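Local coordinates for tailspike protein (Siphovirus 9NA, PDB 3RIQ), which recognises the lipopolysaccharide of Salmonella as the phage's receptor-binding tailspike and probably cleaves its O-antigen chains as an endorhamnosidase, at residues G287-R292 / Y301-L306; Y251-G256 / N283-S288; G257-N262 / V293-L298. All blocks are in the same frame, centred on the assembly; numbering follows the deposited sequence.

Interaction 1: residues G287-R292 / Y301-L306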
# COMPACT_ATOMS: atom_id res chain seq x y z
N GLY A 287 -10.42 -2.46 -30.34
CA GLY A 287 -10.56 -2.81 -31.76
C GLY A 287 -10.15 -1.65 -32.66
O GLY A 287 -9.34 -0.80 -32.24
N SER A 288 -10.72 -1.59 -33.86
CA SER A 288 -10.34 -0.58 -34.86
C SER A 288 -11.07 0.72 -34.62
O SER A 288 -12.23 0.71 -34.23
CB SER A 288 -10.67 -1.06 -36.28
OG SER A 288 -10.07 -2.32 -36.53
N PRO A 289 -10.38 1.86 -34.82
CA PRO A 289 -11.02 3.16 -34.58
C PRO A 289 -12.30 3.38 -35.41
O PRO A 289 -12.31 3.12 -36.62
CB PRO A 289 -9.96 4.18 -34.98
CG PRO A 289 -8.64 3.45 -34.86
CD PRO A 289 -8.94 1.99 -35.11
N THR A 290 -13.36 3.83 -34.73
CA THR A 290 -14.63 4.18 -35.33
C THR A 290 -15.12 5.42 -34.59
O THR A 290 -14.96 5.52 -33.38
CB THR A 290 -15.67 3.06 -35.16
OG1 THR A 290 -15.04 1.79 -35.34
CG2 THR A 290 -16.78 3.21 -36.18
N GLU A 291 -15.71 6.37 -35.29
CA GLU A 291 -16.19 7.59 -34.63
C GLU A 291 -17.06 7.28 -33.41
O GLU A 291 -17.89 6.33 -33.41
CB GLU A 291 -16.94 8.49 -35.62
CG GLU A 291 -17.30 9.82 -35.02
CD GLU A 291 -16.07 10.65 -34.69
OE1 GLU A 291 -15.67 11.48 -35.53
OE2 GLU A 291 -15.49 10.46 -33.60
N ARG A 292 -16.84 8.04 -32.34
CA ARG A 292 -17.59 7.84 -31.12
C ARG A 292 -18.92 8.57 -31.20
O ARG A 292 -19.03 9.62 -31.84
CB ARG A 292 -16.75 8.35 -29.96
CG ARG A 292 -15.33 7.75 -29.95
CD ARG A 292 -14.68 7.88 -28.55
NE ARG A 292 -13.23 7.55 -28.56
CZ ARG A 292 -12.24 8.37 -28.93
NH1 ARG A 292 -12.52 9.62 -29.34
NH2 ARG A 292 -10.95 7.97 -28.86
N TYR A 301 -9.91 13.44 -29.34
CA TYR A 301 -8.95 12.51 -28.70
C TYR A 301 -8.80 11.28 -29.56
O TYR A 301 -9.78 10.58 -29.78
CB TYR A 301 -9.46 12.08 -27.32
CG TYR A 301 -9.40 13.19 -26.33
CD1 TYR A 301 -8.20 13.55 -25.74
CD2 TYR A 301 -10.55 13.96 -26.04
CE1 TYR A 301 -8.12 14.61 -24.87
CE2 TYR A 301 -10.49 15.04 -25.16
CZ TYR A 301 -9.27 15.34 -24.57
OH TYR A 301 -9.20 16.38 -23.69
N PRO A 302 -7.56 10.98 -29.99
CA PRO A 302 -7.32 9.76 -30.76
C PRO A 302 -7.70 8.51 -30.03
O PRO A 302 -7.84 8.50 -28.78
CB PRO A 302 -5.82 9.77 -30.99
CG PRO A 302 -5.45 11.25 -30.98
CD PRO A 302 -6.34 11.81 -29.88
N TRP A 303 -7.84 7.43 -30.80
CA TRP A 303 -8.16 6.11 -30.23
C TRP A 303 -7.16 5.77 -29.11
O TRP A 303 -5.94 5.99 -29.25
CB TRP A 303 -8.08 5.05 -31.31
CG TRP A 303 -8.99 3.89 -31.17
CD1 TRP A 303 -8.63 2.55 -31.11
CD2 TRP A 303 -10.43 3.92 -31.14
NE1 TRP A 303 -9.76 1.76 -31.04
CE2 TRP A 303 -10.88 2.57 -31.09
CE3 TRP A 303 -11.38 4.95 -31.19
CZ2 TRP A 303 -12.23 2.23 -31.05
CZ3 TRP A 303 -12.75 4.62 -31.19
CH2 TRP A 303 -13.16 3.25 -31.13
N PHE A 304 -7.69 5.25 -28.00
CA PHE A 304 -6.94 4.82 -26.81
C PHE A 304 -6.50 5.98 -25.94
O PHE A 304 -5.84 5.77 -24.93
CB PHE A 304 -5.73 3.90 -27.09
CG PHE A 304 -6.06 2.66 -27.89
CD1 PHE A 304 -7.07 1.79 -27.48
CD2 PHE A 304 -5.33 2.36 -29.05
CE1 PHE A 304 -7.34 0.63 -28.20
CE2 PHE A 304 -5.59 1.18 -29.81
CZ PHE A 304 -6.60 0.31 -29.38
N GLN A 305 -6.87 7.21 -26.31
CA GLN A 305 -6.34 8.40 -25.59
C GLN A 305 -7.42 9.30 -24.98
O GLN A 305 -7.20 10.50 -24.76
CB GLN A 305 -5.40 9.19 -26.51
CG GLN A 305 -4.25 8.34 -27.03
CD GLN A 305 -3.23 9.10 -27.84
OE1 GLN A 305 -3.40 10.28 -28.17
NE2 GLN A 305 -2.14 8.41 -28.18
N LEU A 306 -8.59 8.73 -24.68
CA LEU A 306 -9.62 9.55 -24.03
C LEU A 306 -9.15 9.99 -22.65
O LEU A 306 -8.45 9.22 -21.97
CB LEU A 306 -10.94 8.75 -23.89
CG LEU A 306 -11.68 8.52 -25.21
CD1 LEU A 306 -12.74 7.40 -25.10
CD2 LEU A 306 -12.30 9.85 -25.69
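The indole of Trp303 lies against the backbone of Ser288, Pro289 and Thr290, and this packing makes up much of the contact. Pro289 CA sits over the six-membered ring of Trp303, 3.6 Å from its centroid and 13° off the ring normal, a CH-pi contact. The pyrrolidine extends the same cover, with Pro289 CG 3.7 Å from Trp303 CG; a compact, rigid proline ring can lie close along a broad indole. Polar contact with the same ring comes from Trp303 NE1, which donates to Gly287 O at 2.9 Å from well above the carbonyl plane.

Both segments belong to one long loop between strands 281-282 and 311-318 of the right-handed beta-helix, and the type II turn Pro302-Gln305 presents Trp303 to the other limb.

Charge-assisted bonds form the second group. Arg292 is extended from CG to NE, and two nitrogens of its end grip one carbonyl oxygen end-on: NH1 and NH2 both donate to Tyr301 O, at 2.9 and 3.0 Å, with that oxygen in the guanidinium plane. A weak bond from Arg292 NH2 reaches Pro302 O. Leu306 CD2 lies 3.5 Å above the centre of the guanidinium, an apolar lid on its face, while Asp285 balances the charge through a salt bridge to NH2.

Interaction 2: residues Y251-G256 / N283-S288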
# COMPACT_ATOMS: atom_id res chain seq x y z
N TYR A 251 -16.83 -0.83 -19.78
CA TYR A 251 -17.19 -1.20 -21.16
C TYR A 251 -16.49 -0.27 -22.17
O TYR A 251 -16.24 0.90 -21.91
CB TYR A 251 -18.74 -1.17 -21.33
CG TYR A 251 -19.29 -2.09 -22.42
CD1 TYR A 251 -19.70 -3.38 -22.12
CD2 TYR A 251 -19.42 -1.65 -23.73
CE1 TYR A 251 -20.19 -4.22 -23.12
CE2 TYR A 251 -19.90 -2.48 -24.72
CZ TYR A 251 -20.29 -3.75 -24.41
OH TYR A 251 -20.80 -4.59 -25.39
N GLN A 252 -16.22 -0.83 -23.34
CA GLN A 252 -15.63 -0.10 -24.47
C GLN A 252 -16.57 0.17 -25.64
O GLN A 252 -17.49 -0.58 -25.90
CB GLN A 252 -14.41 -0.86 -24.99
CG GLN A 252 -13.26 -0.98 -23.94
CD GLN A 252 -13.09 -2.37 -23.40
OE1 GLN A 252 -13.05 -3.33 -24.16
NE2 GLN A 252 -12.98 -2.49 -22.13
N ASN A 253 -16.30 1.23 -26.37
CA ASN A 253 -17.01 1.53 -27.61
C ASN A 253 -18.52 1.77 -27.39
O ASN A 253 -18.86 2.40 -26.43
CB ASN A 253 -16.71 0.47 -28.68
CG ASN A 253 -15.21 0.36 -29.03
OD1 ASN A 253 -14.36 0.99 -28.42
ND2 ASN A 253 -14.91 -0.46 -30.02
N GLU A 254 -19.39 1.28 -28.26
CA GLU A 254 -20.83 1.62 -28.25
C GLU A 254 -21.67 0.39 -27.91
O GLU A 254 -21.27 -0.72 -28.20
CB GLU A 254 -21.29 2.13 -29.62
CG GLU A 254 -21.12 3.66 -29.86
CD GLU A 254 -19.68 4.07 -30.14
OE1 GLU A 254 -18.97 3.36 -30.89
OE2 GLU A 254 -19.28 5.14 -29.65
N ILE A 255 -22.85 0.61 -27.32
CA ILE A 255 -23.92 -0.40 -27.24
C ILE A 255 -25.15 0.23 -27.85
O ILE A 255 -25.53 1.37 -27.49
CB ILE A 255 -24.26 -0.81 -25.80
CG1 ILE A 255 -23.06 -1.47 -25.14
CG2 ILE A 255 -25.47 -1.78 -25.81
CD1 ILE A 255 -23.22 -1.68 -23.63
N GLY A 256 -25.76 -0.47 -28.82
CA GLY A 256 -27.01 -0.02 -29.41
C GLY A 256 -26.89 1.32 -30.11
O GLY A 256 -27.89 2.01 -30.33
N ASN A 283 -10.39 -0.21 -19.80
CA ASN A 283 -10.22 0.39 -21.12
C ASN A 283 -11.51 1.06 -21.58
O ASN A 283 -12.62 0.64 -21.20
CB ASN A 283 -9.83 -0.70 -22.13
CG ASN A 283 -8.38 -1.14 -21.98
OD1 ASN A 283 -7.49 -0.70 -22.73
ND2 ASN A 283 -8.12 -2.01 -20.99
N ALA A 284 -11.37 2.05 -22.47
CA ALA A 284 -12.53 2.76 -23.03
C ALA A 284 -12.67 2.54 -24.54
O ALA A 284 -13.79 2.46 -25.02
CB ALA A 284 -12.45 4.25 -22.71
N ASP A 285 -11.55 2.44 -25.28
CA ASP A 285 -11.58 2.11 -26.71
C ASP A 285 -11.06 0.69 -26.93
O ASP A 285 -10.11 0.25 -26.23
CB ASP A 285 -10.70 3.09 -27.50
CG ASP A 285 -11.27 4.48 -27.58
OD1 ASP A 285 -12.52 4.63 -27.65
OD2 ASP A 285 -10.46 5.44 -27.55
N THR A 286 -11.59 -0.01 -27.93
CA THR A 286 -11.08 -1.33 -28.26
C THR A 286 -11.27 -1.60 -29.76
O THR A 286 -12.15 -1.01 -30.39
CB THR A 286 -11.74 -2.45 -27.42
OG1 THR A 286 -11.01 -3.66 -27.58
CG2 THR A 286 -13.19 -2.71 -27.82
N GLY A 287 -10.42 -2.46 -30.34
CA GLY A 287 -10.56 -2.81 -31.76
C GLY A 287 -10.15 -1.65 -32.66
O GLY A 287 -9.34 -0.80 -32.24
N SER A 288 -10.72 -1.59 -33.86
CA SER A 288 -10.34 -0.58 -34.86
C SER A 288 -11.07 0.72 -34.62
O SER A 288 -12.23 0.71 -34.23
CB SER A 288 -10.67 -1.06 -36.28
OG SER A 288 -10.07 -2.32 -36.53
O HOH W 1 -14.78 2.86 -20.47
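Asn253 and Thr286 meet with their side chains at about a right angle, and the amide of Asn253 reads both polar groups of the Thr286 backbone. Asn253 OD1 accepts from Thr286 N at 3.0 Å, and Asn253 ND2 donates to Thr286 O at 2.8 Å, the straightest bond of the contact at 166°. Asparagine suits the place because one flat group offers an acceptor and a donor side by side. With CG beside its own backbone N (chi1 -59°), the amide reaches across to Thr286, while Asn253 N gives a further bond to Ala284 O at 3.1 Å; the amide's two bonds fix its rotation.

Gln252 also crosses Thr286 at about a right angle, its CB against the methyl CG2 at 3.6 Å. Its chain then bends at chi2; Gln252 NE2 is held chiefly by Asp281 and also reaches Asn283 O at 3.3 Å from above the carbonyl plane. The amide planes of Gln252 and Asn283 stand 79° apart, so they do not stack, and Asn283 ND2 likewise bonds Asp281. A water donates to both Tyr251 O and Asn283 O, bridging two carbonyls that could not bond each other.

Strands 249-250 and 281-282 run parallel just before these segments. The contact therefore continues the pairing of successive coils into the loops that leave them, as suits a right-handed parallel beta-helix.

Interaction 3: residues G257-N262 / V293-L298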
# COMPACT_ATOMS: atom_id res chain seq x y z
N GLY A 257 -25.66 1.71 -30.44
CA GLY A 257 -25.41 2.99 -31.08
C GLY A 257 -25.01 4.18 -30.24
O GLY A 257 -24.88 5.29 -30.76
N ARG A 258 -24.82 3.99 -28.93
CA ARG A 258 -24.33 5.10 -28.07
C ARG A 258 -23.09 4.67 -27.30
O ARG A 258 -23.01 3.52 -26.84
CB ARG A 258 -25.41 5.56 -27.09
CG ARG A 258 -24.94 6.70 -26.16
CD ARG A 258 -26.01 7.35 -25.34
NE ARG A 258 -26.85 8.16 -26.21
CZ ARG A 258 -28.15 7.93 -26.45
NH1 ARG A 258 -28.78 6.94 -25.84
NH2 ARG A 258 -28.81 8.71 -27.30
N SER A 259 -22.15 5.59 -27.14
CA SER A 259 -20.94 5.27 -26.36
C SER A 259 -21.29 4.73 -24.96
O SER A 259 -22.09 5.34 -24.23
CB SER A 259 -20.06 6.52 -26.19
OG SER A 259 -18.91 6.18 -25.40
N ALA A 260 -20.67 3.60 -24.62
CA ALA A 260 -20.87 2.90 -23.37
C ALA A 260 -19.67 3.06 -22.44
O ALA A 260 -19.50 2.33 -21.46
CB ALA A 260 -21.10 1.40 -23.67
N ARG A 261 -18.79 4.00 -22.79
CA ARG A 261 -17.52 4.22 -22.10
C ARG A 261 -17.72 4.84 -20.72
O ARG A 261 -18.85 5.10 -20.30
CB ARG A 261 -16.63 5.09 -22.98
CG ARG A 261 -16.26 4.40 -24.31
CD ARG A 261 -15.54 5.40 -25.19
NE ARG A 261 -15.08 4.86 -26.48
CZ ARG A 261 -15.80 4.83 -27.60
NH1 ARG A 261 -17.06 5.28 -27.62
NH2 ARG A 261 -15.25 4.36 -28.72
N ASN A 262 -16.63 5.08 -20.00
CA ASN A 262 -16.68 5.48 -18.60
C ASN A 262 -15.54 6.39 -18.22
O ASN A 262 -14.45 6.26 -18.78
CB ASN A 262 -16.66 4.25 -17.68
CG ASN A 262 -17.76 3.27 -18.02
OD1 ASN A 262 -18.86 3.35 -17.45
ND2 ASN A 262 -17.48 2.33 -18.95
N VAL A 293 -19.93 7.98 -30.56
CA VAL A 293 -21.26 8.57 -30.58
C VAL A 293 -21.63 9.04 -29.17
O VAL A 293 -21.66 8.23 -28.23
CB VAL A 293 -22.32 7.55 -31.09
CG1 VAL A 293 -23.65 8.23 -31.19
CG2 VAL A 293 -21.91 7.00 -32.47
N ASP A 294 -21.95 10.33 -29.04
CA ASP A 294 -22.29 10.97 -27.75
C ASP A 294 -21.10 10.81 -26.76
O ASP A 294 -21.23 10.40 -25.60
CB ASP A 294 -23.61 10.42 -27.17
CG ASP A 294 -24.81 10.69 -28.06
OD1 ASP A 294 -24.85 11.75 -28.74
OD2 ASP A 294 -25.72 9.84 -28.08
N ASP A 295 -19.91 11.11 -27.28
CA ASP A 295 -18.67 11.06 -26.53
C ASP A 295 -17.70 11.95 -27.30
O ASP A 295 -18.03 12.49 -28.38
CB ASP A 295 -18.15 9.61 -26.42
CG ASP A 295 -17.37 9.34 -25.14
OD1 ASP A 295 -16.63 10.24 -24.69
OD2 ASP A 295 -17.48 8.21 -24.60
N TYR A 296 -16.48 12.09 -26.80
CA TYR A 296 -15.48 12.85 -27.55
C TYR A 296 -15.20 12.25 -28.93
O TYR A 296 -15.14 11.02 -29.09
CB TYR A 296 -14.14 12.90 -26.81
CG TYR A 296 -14.15 13.68 -25.51
CD1 TYR A 296 -14.19 15.08 -25.51
CD2 TYR A 296 -14.13 13.02 -24.28
CE1 TYR A 296 -14.18 15.81 -24.33
CE2 TYR A 296 -14.12 13.75 -23.09
CZ TYR A 296 -14.16 15.14 -23.12
OH TYR A 296 -14.17 15.87 -21.94
N THR A 297 -15.05 13.12 -29.93
CA THR A 297 -14.74 12.67 -31.29
C THR A 297 -13.29 12.16 -31.42
O THR A 297 -12.43 12.47 -30.58
CB THR A 297 -14.96 13.78 -32.32
OG1 THR A 297 -14.02 14.82 -32.09
CG2 THR A 297 -16.37 14.35 -32.20
N LEU A 298 -13.02 11.42 -32.51
CA LEU A 298 -11.66 11.02 -32.83
C LEU A 298 -10.74 12.24 -32.99
O LEU A 298 -9.56 12.21 -32.61
CB LEU A 298 -11.62 10.17 -34.10
CG LEU A 298 -12.33 8.82 -34.01
CD1 LEU A 298 -12.36 8.15 -35.40
CD2 LEU A 298 -11.70 7.90 -32.96
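Val293, Asp295 and Ser259 bury the most surface here, and each takes a different part. Val293 lays its CG1 methyl against Gly257 O at 3.2 Å, a branched apolar side chain packed close against the carbonyl of Gly257. Its carbonyl does the polar work: Ser259 N donates to Val293 O at 2.9 Å.

Asp295 turns one carboxylate oxygen to Ser259. The Ser259 hydroxyl donates to the anti lone pair of Asp295 OD2, with Ser259 OG and Asp295 OD2 2.6 Å apart. Serine is apt because its short arm, with OG anti to the backbone N (chi1 179°), can give this bond and also accept one: Arg261 NH1 donates to Ser259 OG at 3.0 Å. The other oxygen, OD1, accepts from Tyr296 N and is hydrogen-bonded to the hydroxyl of Tyr263, so both ends of the carboxylate are held.

In addition, Asp294 forms a salt bridge with Arg258. The arginine bends at chi3 and offers NE to Asp294 OD2 at 2.8 Å, the planes of guanidinium and carboxylate only 15° apart; a weak second bond comes from NH2. Arg258 NH1 turns instead to His196 O.

Arg261 approaches Asp295 without a salt bridge, its NH1 4.2 Å from OD2, and pairs with Asp285 and Glu254. Relayed through Ser259 OG, its charge would probably strengthen the short hydroxyl-carboxylate bond and help keep Asp295 ionised.

The three contacts cluster on one side of the beta-helix, their centres 8 to 9 Å apart. Along the chain, 251-256 and 257-262 come first, as neighbouring parts of a small antiparallel hairpin (strands 254-255 and 258-259). After strands 266-273 and 281-282 follow 283-288, 287-292, 293-298 and 301-306, all in the long loop before strand 311-318. Interactions 1 and 2 share Gly287 and Ser288, whereas interactions 1 and 3, like 2 and 3, alternate along the sequence. Asp285 joins them by salt bridges to Arg292 of interaction 1 and Arg261 of interaction 3. Hairpin and loop thus form one interlocked elaboration on the regular coils.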